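Local structure of scyllo-inositol 2-dehydrogenase (NADP(+)) IolW (Bacillus subtilis subsp. subtilis, 3GDO) at residues 151-156 with 236-241; 8-13 with 31-36; 121-126 with 319-324. The protein catalyses the reversible NADPH-dependent reduction of scyllo-inosose to scyllo-inositol and cannot use NADH in place of NADPH. All coordinates share one frame; numbering follows the deposited sequence.

Interaction 1. Residues 151-156 with 236-241; sequences VSYNRY and GPRYQI
V151 and Y239 form an antiparallel non-hydrogen-bonded pair, 4.8 Å from CA to CA, where strand 146-152 lies beside strand 239-243 in the large mixed sheet of the C-terminal alpha/beta domain. At the next step S152 N donates to R238 O at 2.8 Å. R238 and Y239 both face one residue of strand 246-250, which makes a classic beta bulge. Just before it, S152 OG donates to P237 O at 3.0 Å, tilted 31° from the carbonyl plane. Serine suits this buried place because its short hydroxyl meets a carbonyl without demanding space.

The longer reach belongs to R238. With CG anti to the backbone N (chi1 178°) and the chain extended on to NE, it runs alongside Y153 and brings NH1 over the centre of that ring, 3.5 Å above its plane. Ring and guanidinium planes stand 76° apart, so the cation-pi contact is edge of guanidinium onto face of ring. A water joins NH1 to S152 O, and NE makes a weak bond to Y239 OH, whose stronger partner is Q185 on helix 174-190. The Y153 ring also rests on L178 and I182 of that helix. A serine in place of Y153 would probably leave the R238 guanidinium without its aromatic face and open a gap beside L178 and I182. V151 suits the apolar side of the pair, both of its methyls meeting the Y239 ring, with CG2 3.7 Å from CD1.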
loop_
_atom_site.group_PDB
_atom_site.type_symbol
_atom_site.label_atom_id
_atom_site.label_comp_id
_atom_site.label_asym_id
_atom_site.label_seq_id
_atom_site.Cartn_x
_atom_site.Cartn_y
_atom_site.Cartn_z
ATOM N N VAL B 151 -2.613 -0.280 -6.294
ATOM C CA VAL B 151 -3.535 -1.365 -6.667
ATOM C C VAL B 151 -3.125 -2.608 -5.908
ATOM O O VAL B 151 -1.919 -2.962 -5.879
ATOM C CB VAL B 151 -3.527 -1.647 -8.224
ATOM C CG1 VAL B 151 -4.606 -2.623 -8.581
ATOM C CG2 VAL B 151 -3.729 -0.333 -8.983
ATOM N N SER B 152 -4.082 -3.254 -5.258
ATOM C CA SER B 152 -3.736 -4.551 -4.629
ATOM C C SER B 152 -4.517 -5.708 -5.160
ATOM O O SER B 152 -5.674 -5.573 -5.565
ATOM C CB SER B 152 -3.798 -4.512 -3.101
ATOM O OG SER B 152 -5.109 -4.566 -2.634
ATOM N N TYR B 153 -3.896 -6.873 -5.185
ATOM C CA TYR B 153 -4.523 -8.026 -5.838
ATOM C C TYR B 153 -4.159 -9.256 -5.029
ATOM O O TYR B 153 -3.186 -9.943 -5.319
ATOM C CB TYR B 153 -3.962 -8.163 -7.253
ATOM C CG TYR B 153 -4.776 -9.002 -8.226
ATOM C CD1 TYR B 153 -4.581 -8.852 -9.616
ATOM C CD2 TYR B 153 -5.753 -9.913 -7.789
ATOM C CE1 TYR B 153 -5.307 -9.609 -10.511
ATOM C CE2 TYR B 153 -6.507 -10.656 -8.689
ATOM C CZ TYR B 153 -6.255 -10.510 -10.050
ATOM O OH TYR B 153 -6.941 -11.246 -10.965
ATOM N N ASN B 154 -4.954 -9.517 -4.002
ATOM C CA ASN B 154 -4.566 -10.436 -2.962
ATOM C C ASN B 154 -5.392 -11.682 -3.080
ATOM O O ASN B 154 -6.442 -11.668 -3.701
ATOM C CB ASN B 154 -4.844 -9.822 -1.594
ATOM C CG ASN B 154 -3.982 -8.652 -1.285
ATOM O OD1 ASN B 154 -2.745 -8.698 -1.377
ATOM N ND2 ASN B 154 -4.615 -7.593 -0.848
ATOM N N ARG B 155 -4.977 -12.755 -2.428
ATOM C CA ARG B 155 -5.880 -13.886 -2.279
ATOM C C ARG B 155 -5.591 -14.538 -0.907
ATOM O O ARG B 155 -4.566 -14.249 -0.281
ATOM C CB ARG B 155 -5.670 -14.875 -3.427
ATOM C CG ARG B 155 -4.316 -15.568 -3.355
ATOM C CD ARG B 155 -3.856 -16.227 -4.677
ATOM N NE ARG B 155 -2.466 -16.639 -4.492
ATOM C CZ ARG B 155 -1.910 -17.740 -5.000
ATOM N NH1 ARG B 155 -0.639 -18.013 -4.730
ATOM N NH2 ARG B 155 -2.608 -18.551 -5.790
ATOM N N TYR B 156 -6.482 -15.419 -0.467
ATOM C CA TYR B 156 -6.226 -16.252 0.719
ATOM C C TYR B 156 -6.081 -17.703 0.276
ATOM O O TYR B 156 -7.048 -18.389 0.077
ATOM C CB TYR B 156 -7.344 -16.129 1.770
ATOM C CG TYR B 156 -7.003 -16.852 3.077
ATOM C CD1 TYR B 156 -5.980 -16.371 3.917
ATOM C CD2 TYR B 156 -7.667 -18.021 3.447
ATOM C CE1 TYR B 156 -5.653 -17.019 5.083
ATOM C CE2 TYR B 156 -7.338 -18.677 4.642
ATOM C CZ TYR B 156 -6.344 -18.160 5.445
ATOM O OH TYR B 156 -6.010 -18.787 6.613
ATOM N N GLY B 236 -7.985 -5.191 1.387
ATOM C CA GLY B 236 -8.322 -3.783 1.513
ATOM C C GLY B 236 -8.873 -3.344 0.171
ATOM O O GLY B 236 -9.245 -4.173 -0.644
ATOM N N PRO B 237 -8.921 -2.040 -0.082
ATOM C CA PRO B 237 -9.310 -1.614 -1.422
ATOM C C PRO B 237 -8.399 -2.188 -2.541
ATOM O O PRO B 237 -7.164 -2.371 -2.354
ATOM C CB PRO B 237 -9.107 -0.119 -1.381
ATOM C CG PRO B 237 -8.805 0.251 0.033
ATOM C CD PRO B 237 -8.521 -0.934 0.800
ATOM N N ARG B 238 -9.032 -2.539 -3.654
ATOM C CA ARG B 238 -8.336 -2.932 -4.901
ATOM C C ARG B 238 -7.614 -1.699 -5.463
ATOM O O ARG B 238 -6.416 -1.765 -5.765
ATOM C CB ARG B 238 -9.307 -3.512 -5.927
ATOM C CG ARG B 238 -8.614 -3.886 -7.267
ATOM C CD ARG B 238 -9.468 -4.819 -8.115
ATOM N NE ARG B 238 -8.906 -5.073 -9.463
ATOM C CZ ARG B 238 -8.204 -6.155 -9.820
ATOM N NH1 ARG B 238 -7.895 -7.111 -8.921
ATOM N NH2 ARG B 238 -7.799 -6.286 -11.095
ATOM N N TYR B 239 -8.330 -0.584 -5.563
ATOM C CA TYR B 239 -7.776 0.701 -6.047
ATOM C C TYR B 239 -7.819 1.804 -5.013
ATOM O O TYR B 239 -8.841 2.048 -4.384
ATOM C CB TYR B 239 -8.511 1.231 -7.311
ATOM C CG TYR B 239 -8.472 0.244 -8.464
ATOM C CD1 TYR B 239 -7.380 0.224 -9.346
ATOM C CD2 TYR B 239 -9.471 -0.698 -8.627
ATOM C CE1 TYR B 239 -7.309 -0.692 -10.384
ATOM C CE2 TYR B 239 -9.400 -1.632 -9.658
ATOM C CZ TYR B 239 -8.306 -1.624 -10.526
ATOM O OH TYR B 239 -8.218 -2.553 -11.548
ATOM N N GLN B 240 -6.710 2.512 -4.907
ATOM C CA GLN B 240 -6.660 3.777 -4.215
ATOM C C GLN B 240 -5.904 4.721 -5.113
ATOM O O GLN B 240 -4.662 4.566 -5.352
ATOM C CB GLN B 240 -5.941 3.650 -2.849
ATOM C CG GLN B 240 -6.590 2.644 -1.890
ATOM C CD GLN B 240 -5.743 2.340 -0.641
ATOM O OE1 GLN B 240 -5.566 3.180 0.230
ATOM N NE2 GLN B 240 -5.247 1.106 -0.553
ATOM N N ILE B 241 -6.630 5.725 -5.598
ATOM C CA ILE B 241 -6.057 6.652 -6.562
ATOM C C ILE B 241 -6.218 8.101 -6.117
ATOM O O ILE B 241 -7.355 8.548 -5.907
ATOM C CB ILE B 241 -6.721 6.488 -7.951
ATOM C CG1 ILE B 241 -6.772 5.021 -8.389
ATOM C CG2 ILE B 241 -5.969 7.347 -8.995
ATOM C CD1 ILE B 241 -7.608 4.788 -9.672
HETATM O O HOH W 1 -8.126 -7.034 -6.130
#

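Interaction 2. Residues 8-13 with 31-36; sequences VGILGY and YQISKI
V8 is gripped at both ends of its peptide backbone. Its N donates to Q32 O at 2.7 Å, and its O accepts two bonds, from S34 N at 2.8 Å and from K35 N at 3.3 Å. That double acceptance marks a beta bulge: V8 pairs with I33, but G9 already pairs with K35, a shift of one residue. The parallel pattern then resumes as I10 N donates to K35 O at 2.8 Å. These strands, 6-11 and 31-37, are joined through helix 15-26 in the first beta-alpha-beta unit of the Rossmann fold.

K35 sends its chain away from strand 6-11, and its NZ bonds to E59 O and forms a salt bridge with D63. The tyrosine hydroxyls also find partners outside, Y31 at Y306 O and Y13 at D47. The face carrying V8, I10, I33 and I36 is apolar and built of branched residues; I33 packs on L25 of helix 15-26 and I36 on V44 of helix 41-47. V8 CG2 meets the edge of the Y31 ring at CD1, 3.5 Å away. I10 CD1 reaches I33 CG2 at 4.0 Å. Beyond the strand, Y13 has CG anti to its N (chi1 -158°), which swings the ring back until CD1 lies 3.9 Å from I36 CG2. G12, whose backbone angles (phi 93°, psi 138°) would press a CB against the carbonyl O of L11, allows this turn and belongs to a GxGxxG pattern consistent with dinucleotide binding.

Between the two segments, then, main-chain bonds set the register while the side chains add apolar packing.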
loop_
_atom_site.group_PDB
_atom_site.type_symbol
_atom_site.label_atom_id
_atom_site.label_comp_id
_atom_site.label_asym_id
_atom_site.label_seq_id
_atom_site.Cartn_x
_atom_site.Cartn_y
_atom_site.Cartn_z
ATOM N N VAL B 8 -12.467 -19.410 -36.867
ATOM C CA VAL B 8 -11.566 -19.510 -35.712
ATOM C C VAL B 8 -11.138 -20.941 -35.455
ATOM O O VAL B 8 -11.950 -21.851 -35.542
ATOM C CB VAL B 8 -12.268 -18.945 -34.450
ATOM C CG1 VAL B 8 -11.365 -19.043 -33.192
ATOM C CG2 VAL B 8 -12.751 -17.510 -34.729
ATOM N N GLY B 9 -9.857 -21.116 -35.144
ATOM C CA GLY B 9 -9.345 -22.347 -34.542
ATOM C C GLY B 9 -8.879 -22.076 -33.106
ATOM O O GLY B 9 -8.098 -21.133 -32.861
ATOM N N ILE B 10 -9.380 -22.866 -32.149
ATOM C CA ILE B 10 -8.967 -22.731 -30.730
ATOM C C ILE B 10 -7.983 -23.810 -30.301
ATOM O O ILE B 10 -8.271 -25.005 -30.404
ATOM C CB ILE B 10 -10.160 -22.724 -29.761
ATOM C CG1 ILE B 10 -11.168 -21.663 -30.173
ATOM C CG2 ILE B 10 -9.673 -22.501 -28.285
ATOM C CD1 ILE B 10 -12.503 -21.749 -29.431
ATOM N N LEU B 11 -6.813 -23.398 -29.840
ATOM C CA LEU B 11 -5.834 -24.363 -29.389
ATOM C C LEU B 11 -6.011 -24.630 -27.887
ATOM O O LEU B 11 -5.746 -23.762 -27.071
ATOM C CB LEU B 11 -4.408 -23.902 -29.673
ATOM C CG LEU B 11 -3.939 -23.677 -31.116
ATOM C CD1 LEU B 11 -2.401 -23.607 -31.122
ATOM C CD2 LEU B 11 -4.442 -24.772 -32.087
ATOM N N GLY B 12 -6.476 -25.841 -27.550
ATOM C CA GLY B 12 -6.655 -26.242 -26.136
ATOM C C GLY B 12 -8.064 -25.949 -25.673
ATOM O O GLY B 12 -8.631 -24.914 -25.996
ATOM N N TYR B 13 -8.650 -26.884 -24.933
ATOM C CA TYR B 13 -10.002 -26.710 -24.457
ATOM C C TYR B 13 -10.128 -27.059 -22.949
ATOM O O TYR B 13 -11.086 -27.717 -22.513
ATOM C CB TYR B 13 -10.941 -27.525 -25.330
ATOM C CG TYR B 13 -12.365 -27.062 -25.296
ATOM C CD1 TYR B 13 -12.721 -25.819 -25.826
ATOM C CD2 TYR B 13 -13.368 -27.863 -24.751
ATOM C CE1 TYR B 13 -14.044 -25.380 -25.794
ATOM C CE2 TYR B 13 -14.696 -27.435 -24.727
ATOM C CZ TYR B 13 -15.017 -26.182 -25.259
ATOM O OH TYR B 13 -16.324 -25.723 -25.251
ATOM N N TYR B 31 -18.068 -14.162 -35.690
ATOM C CA TYR B 31 -17.139 -15.307 -35.555
ATOM C C TYR B 31 -17.781 -16.650 -35.845
ATOM O O TYR B 31 -18.964 -16.844 -35.596
ATOM C CB TYR B 31 -16.535 -15.372 -34.137
ATOM C CG TYR B 31 -15.552 -14.258 -33.858
ATOM C CD1 TYR B 31 -14.237 -14.351 -34.294
ATOM C CD2 TYR B 31 -15.959 -13.092 -33.207
ATOM C CE1 TYR B 31 -13.341 -13.333 -34.060
ATOM C CE2 TYR B 31 -15.076 -12.060 -32.963
ATOM C CZ TYR B 31 -13.751 -12.191 -33.380
ATOM O OH TYR B 31 -12.831 -11.171 -33.168
ATOM N N GLN B 32 -16.973 -17.562 -36.366
ATOM C CA GLN B 32 -17.360 -18.949 -36.481
ATOM C C GLN B 32 -16.257 -19.793 -35.872
ATOM O O GLN B 32 -15.100 -19.756 -36.331
ATOM C CB GLN B 32 -17.567 -19.348 -37.959
ATOM C CG GLN B 32 -18.107 -20.771 -38.148
ATOM C CD GLN B 32 -19.353 -21.004 -37.307
ATOM O OE1 GLN B 32 -20.394 -20.384 -37.526
ATOM N NE2 GLN B 32 -19.242 -21.887 -36.320
ATOM N N ILE B 33 -16.602 -20.557 -34.840
ATOM C CA ILE B 33 -15.636 -21.494 -34.281
ATOM C C ILE B 33 -15.625 -22.717 -35.179
ATOM O O ILE B 33 -16.604 -23.437 -35.212
ATOM C CB ILE B 33 -15.974 -21.911 -32.830
ATOM C CG1 ILE B 33 -15.877 -20.706 -31.874
ATOM C CG2 ILE B 33 -14.971 -22.934 -32.351
ATOM C CD1 ILE B 33 -17.209 -19.997 -31.622
ATOM N N SER B 34 -14.537 -22.941 -35.909
ATOM C CA SER B 34 -14.468 -24.047 -36.883
ATOM C C SER B 34 -13.761 -25.271 -36.339
ATOM O O SER B 34 -14.236 -26.401 -36.505
ATOM C CB SER B 34 -13.778 -23.619 -38.185
ATOM O OG SER B 34 -14.557 -22.623 -38.824
ATOM N N LYS B 35 -12.605 -25.053 -35.723
ATOM C CA LYS B 35 -11.814 -26.162 -35.219
ATOM C C LYS B 35 -11.298 -25.898 -33.794
ATOM O O LYS B 35 -11.055 -24.747 -33.397
ATOM C CB LYS B 35 -10.654 -26.429 -36.148
ATOM C CG LYS B 35 -11.083 -26.937 -37.548
ATOM C CD LYS B 35 -9.883 -27.402 -38.346
ATOM C CE LYS B 35 -10.359 -28.111 -39.621
ATOM N NZ LYS B 35 -9.152 -28.350 -40.465
ATOM N N ILE B 36 -11.157 -26.981 -33.028
ATOM C CA ILE B 36 -10.583 -26.923 -31.671
ATOM C C ILE B 36 -9.642 -28.098 -31.514
ATOM O O ILE B 36 -10.037 -29.240 -31.748
ATOM C CB ILE B 36 -11.660 -26.955 -30.588
ATOM C CG1 ILE B 36 -12.723 -25.889 -30.842
ATOM C CG2 ILE B 36 -11.026 -26.868 -29.160
ATOM C CD1 ILE B 36 -13.900 -25.936 -29.880
#

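Interaction 3. Residues 121-126 with 319-324; sequences VYHNRR and LPVTAE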
loop_
_atom_site.group_PDB
_atom_site.type_symbol
_atom_site.label_atom_id
_atom_site.label_comp_id
_atom_site.label_asym_id
_atom_site.label_seq_id
_atom_site.Cartn_x
_atom_site.Cartn_y
_atom_site.Cartn_z
ATOM N N VAL B 121 -2.563 -10.006 -27.509
ATOM C CA VAL B 121 -2.408 -10.705 -26.218
ATOM C C VAL B 121 -3.695 -10.422 -25.465
ATOM O O VAL B 121 -4.150 -9.303 -25.455
ATOM C CB VAL B 121 -1.186 -10.194 -25.437
ATOM C CG1 VAL B 121 -1.078 -10.889 -24.024
ATOM C CG2 VAL B 121 0.084 -10.460 -26.231
ATOM N N TYR B 122 -4.299 -11.444 -24.872
ATOM C CA TYR B 122 -5.609 -11.273 -24.232
ATOM C C TYR B 122 -5.469 -10.596 -22.829
ATOM O O TYR B 122 -5.585 -11.284 -21.793
ATOM C CB TYR B 122 -6.324 -12.648 -24.168
ATOM C CG TYR B 122 -7.800 -12.607 -23.785
ATOM C CD1 TYR B 122 -8.691 -11.872 -24.533
ATOM C CD2 TYR B 122 -8.289 -13.314 -22.645
ATOM C CE1 TYR B 122 -10.052 -11.835 -24.204
ATOM C CE2 TYR B 122 -9.663 -13.286 -22.291
ATOM C CZ TYR B 122 -10.529 -12.538 -23.088
ATOM O OH TYR B 122 -11.872 -12.410 -22.800
ATOM N N HIS B 123 -5.207 -9.280 -22.807
ATOM C CA HIS B 123 -5.211 -8.476 -21.570
ATOM C C HIS B 123 -6.592 -7.909 -21.368
ATOM O O HIS B 123 -6.835 -6.699 -21.520
ATOM C CB HIS B 123 -4.134 -7.383 -21.573
ATOM C CG HIS B 123 -2.783 -7.887 -21.160
ATOM N ND1 HIS B 123 -2.502 -8.292 -19.865
ATOM C CD2 HIS B 123 -1.649 -8.098 -21.873
ATOM C CE1 HIS B 123 -1.240 -8.684 -19.792
ATOM N NE2 HIS B 123 -0.698 -8.583 -20.999
ATOM N N ASN B 124 -7.510 -8.811 -21.056
ATOM C CA ASN B 124 -8.907 -8.439 -21.037
ATOM C C ASN B 124 -9.316 -7.652 -19.805
ATOM O O ASN B 124 -10.395 -7.098 -19.811
ATOM C CB ASN B 124 -9.833 -9.643 -21.256
ATOM C CG ASN B 124 -9.800 -10.640 -20.115
ATOM O OD1 ASN B 124 -8.789 -10.837 -19.462
ATOM N ND2 ASN B 124 -10.931 -11.289 -19.886
ATOM N N ARG B 125 -8.464 -7.598 -18.768
ATOM C CA ARG B 125 -8.786 -6.776 -17.580
ATOM C C ARG B 125 -8.839 -5.287 -17.898
ATOM O O ARG B 125 -9.194 -4.499 -17.021
ATOM C CB ARG B 125 -7.808 -6.992 -16.388
ATOM C CG ARG B 125 -7.774 -8.368 -15.719
ATOM C CD ARG B 125 -8.831 -9.289 -16.194
ATOM N NE ARG B 125 -8.999 -10.414 -15.292
ATOM C CZ ARG B 125 -9.060 -11.691 -15.671
ATOM N NH1 ARG B 125 -8.936 -12.047 -16.947
ATOM N NH2 ARG B 125 -9.243 -12.631 -14.756
ATOM N N ARG B 126 -8.487 -4.877 -19.122
ATOM C CA ARG B 126 -8.774 -3.504 -19.527
ATOM C C ARG B 126 -10.285 -3.315 -19.695
ATOM O O ARG B 126 -10.734 -2.188 -19.817
ATOM C CB ARG B 126 -8.082 -3.093 -20.821
ATOM C CG ARG B 126 -6.558 -3.072 -20.777
ATOM C CD ARG B 126 -6.007 -2.613 -22.124
ATOM N NE ARG B 126 -4.581 -2.881 -22.221
ATOM C CZ ARG B 126 -3.829 -2.611 -23.284
ATOM N NH1 ARG B 126 -4.348 -2.046 -24.387
ATOM N NH2 ARG B 126 -2.541 -2.927 -23.255
ATOM N N LEU B 319 -5.311 -2.579 -33.266
ATOM C CA LEU B 319 -5.626 -3.725 -32.371
ATOM C C LEU B 319 -6.000 -3.277 -30.966
ATOM O O LEU B 319 -5.397 -2.314 -30.451
ATOM C CB LEU B 319 -4.412 -4.663 -32.276
ATOM C CG LEU B 319 -4.242 -5.675 -33.432
ATOM C CD1 LEU B 319 -2.908 -6.351 -33.350
ATOM C CD2 LEU B 319 -5.424 -6.723 -33.523
ATOM N N PRO B 320 -6.939 -4.003 -30.303
ATOM C CA PRO B 320 -7.321 -3.657 -28.920
ATOM C C PRO B 320 -6.165 -3.771 -27.897
ATOM O O PRO B 320 -6.100 -2.965 -26.943
ATOM C CB PRO B 320 -8.413 -4.674 -28.591
ATOM C CG PRO B 320 -8.109 -5.859 -29.479
ATOM C CD PRO B 320 -7.618 -5.233 -30.762
ATOM N N VAL B 321 -5.283 -4.742 -28.096
ATOM C CA VAL B 321 -4.048 -4.860 -27.318
ATOM C C VAL B 321 -3.002 -5.225 -28.358
ATOM O O VAL B 321 -3.265 -6.093 -29.176
ATOM C CB VAL B 321 -4.127 -6.004 -26.246
ATOM C CG1 VAL B 321 -2.837 -6.081 -25.473
ATOM C CG2 VAL B 321 -5.378 -5.856 -25.264
ATOM N N THR B 322 -1.809 -4.634 -28.312
ATOM C CA THR B 322 -0.800 -4.891 -29.338
ATOM C C THR B 322 0.319 -5.745 -28.765
ATOM O O THR B 322 0.464 -5.832 -27.564
ATOM C CB THR B 322 -0.132 -3.552 -29.841
ATOM O OG1 THR B 322 0.583 -2.943 -28.761
ATOM C CG2 THR B 322 -1.189 -2.539 -30.400
ATOM N N ALA B 323 1.144 -6.325 -29.632
ATOM C CA ALA B 323 2.236 -7.163 -29.214
ATOM C C ALA B 323 3.222 -6.380 -28.366
ATOM O O ALA B 323 3.707 -6.909 -27.354
ATOM C CB ALA B 323 2.941 -7.817 -30.419
ATOM N N GLU B 324 3.519 -5.153 -28.798
ATOM C CA GLU B 324 4.362 -4.198 -28.068
ATOM C C GLU B 324 3.895 -3.958 -26.621
ATOM O O GLU B 324 4.711 -3.946 -25.708
ATOM C CB GLU B 324 4.369 -2.836 -28.796
ATOM C CG GLU B 324 5.509 -1.900 -28.405
ATOM C CD GLU B 324 6.877 -2.619 -28.238
ATOM O OE1 GLU B 324 7.333 -3.406 -29.143
ATOM O OE2 GLU B 324 7.490 -2.419 -27.161
#
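V321 and V121 meet where the last strand of the Rossmann sheet, 119-122, runs out beside the loop leading into helix 323-342, late in the chain. The contact thus ties an edge strand of the Rossmann sheet to a segment that probably belongs to the C-terminal domain of the Gfo/Idh/MocA architecture. No hydrogen bond crosses between the segments; the contact is van der Waals packing of V321 against a carbonyl and a guanidinium.

V321 does most of the touching. V321 CB lies 3.4 Å from V121 O, and both of its methyls also border that oxygen. The carbonyl has its polar partner within its own segment: H123 N donates to it at 2.9 Å, closing an inverse gamma turn centred on Y122. A compact branched side chain suits this spot, since it packs against the turn without needing a hydrogen bond.

The guanidinium belongs to R126, which extends from CG to NE and crosses V321, whose CG2 sits 4.0 Å above the guanidinium plane, offset toward its rim. R126 NH1 comes 3.2 Å from P320 O, but the angle is too poor for a hydrogen bond. R126 has salt bridges outside the contact: NE with D184 of helix 174-190, NH2 with E325 of helix 323-342. An arginine suits because its broad flat group can serve both acids while lying against a methyl.

Helix capping orders the other segment. T322 is the N-cap residue, its OG1 capping a backbone N just past E324, while T322 N bonds to E325 OE1, the reciprocal pattern of a capping box. One residue earlier, V321 O accepts from S120 OG, a polar link beside the valines.

V321 CG1, anti to the backbone N (chi1 -180°), ends near the plane of the H123 ring at its edge, and CG2 lies 4.2 Å from H123 CB.

In the fold
Interaction 3 sits near the centre of the molecule, between two contacts that lie on opposite sides of it and are centred 35 Å apart. Interaction 2 belongs to the Rossmann sheet that interaction 3 reaches at one of its edge strands, 119-122, with centres 19 Å apart and nearest atoms about 8 Å. Interaction 1, in the sheet of the C-terminal domain, comes within about 5 Å of interaction 3 at the nearest atoms without touching it. Helix 174-190 connects these two: Q185 bonds to Y239 and to the R125 carbonyl. The glycine turn of interaction 2 probably faces the NADP(H) site; H123 touches K96, in the family's characteristic Glu-Lys-Pro sequence, so interaction 3 probably lies close to the active site.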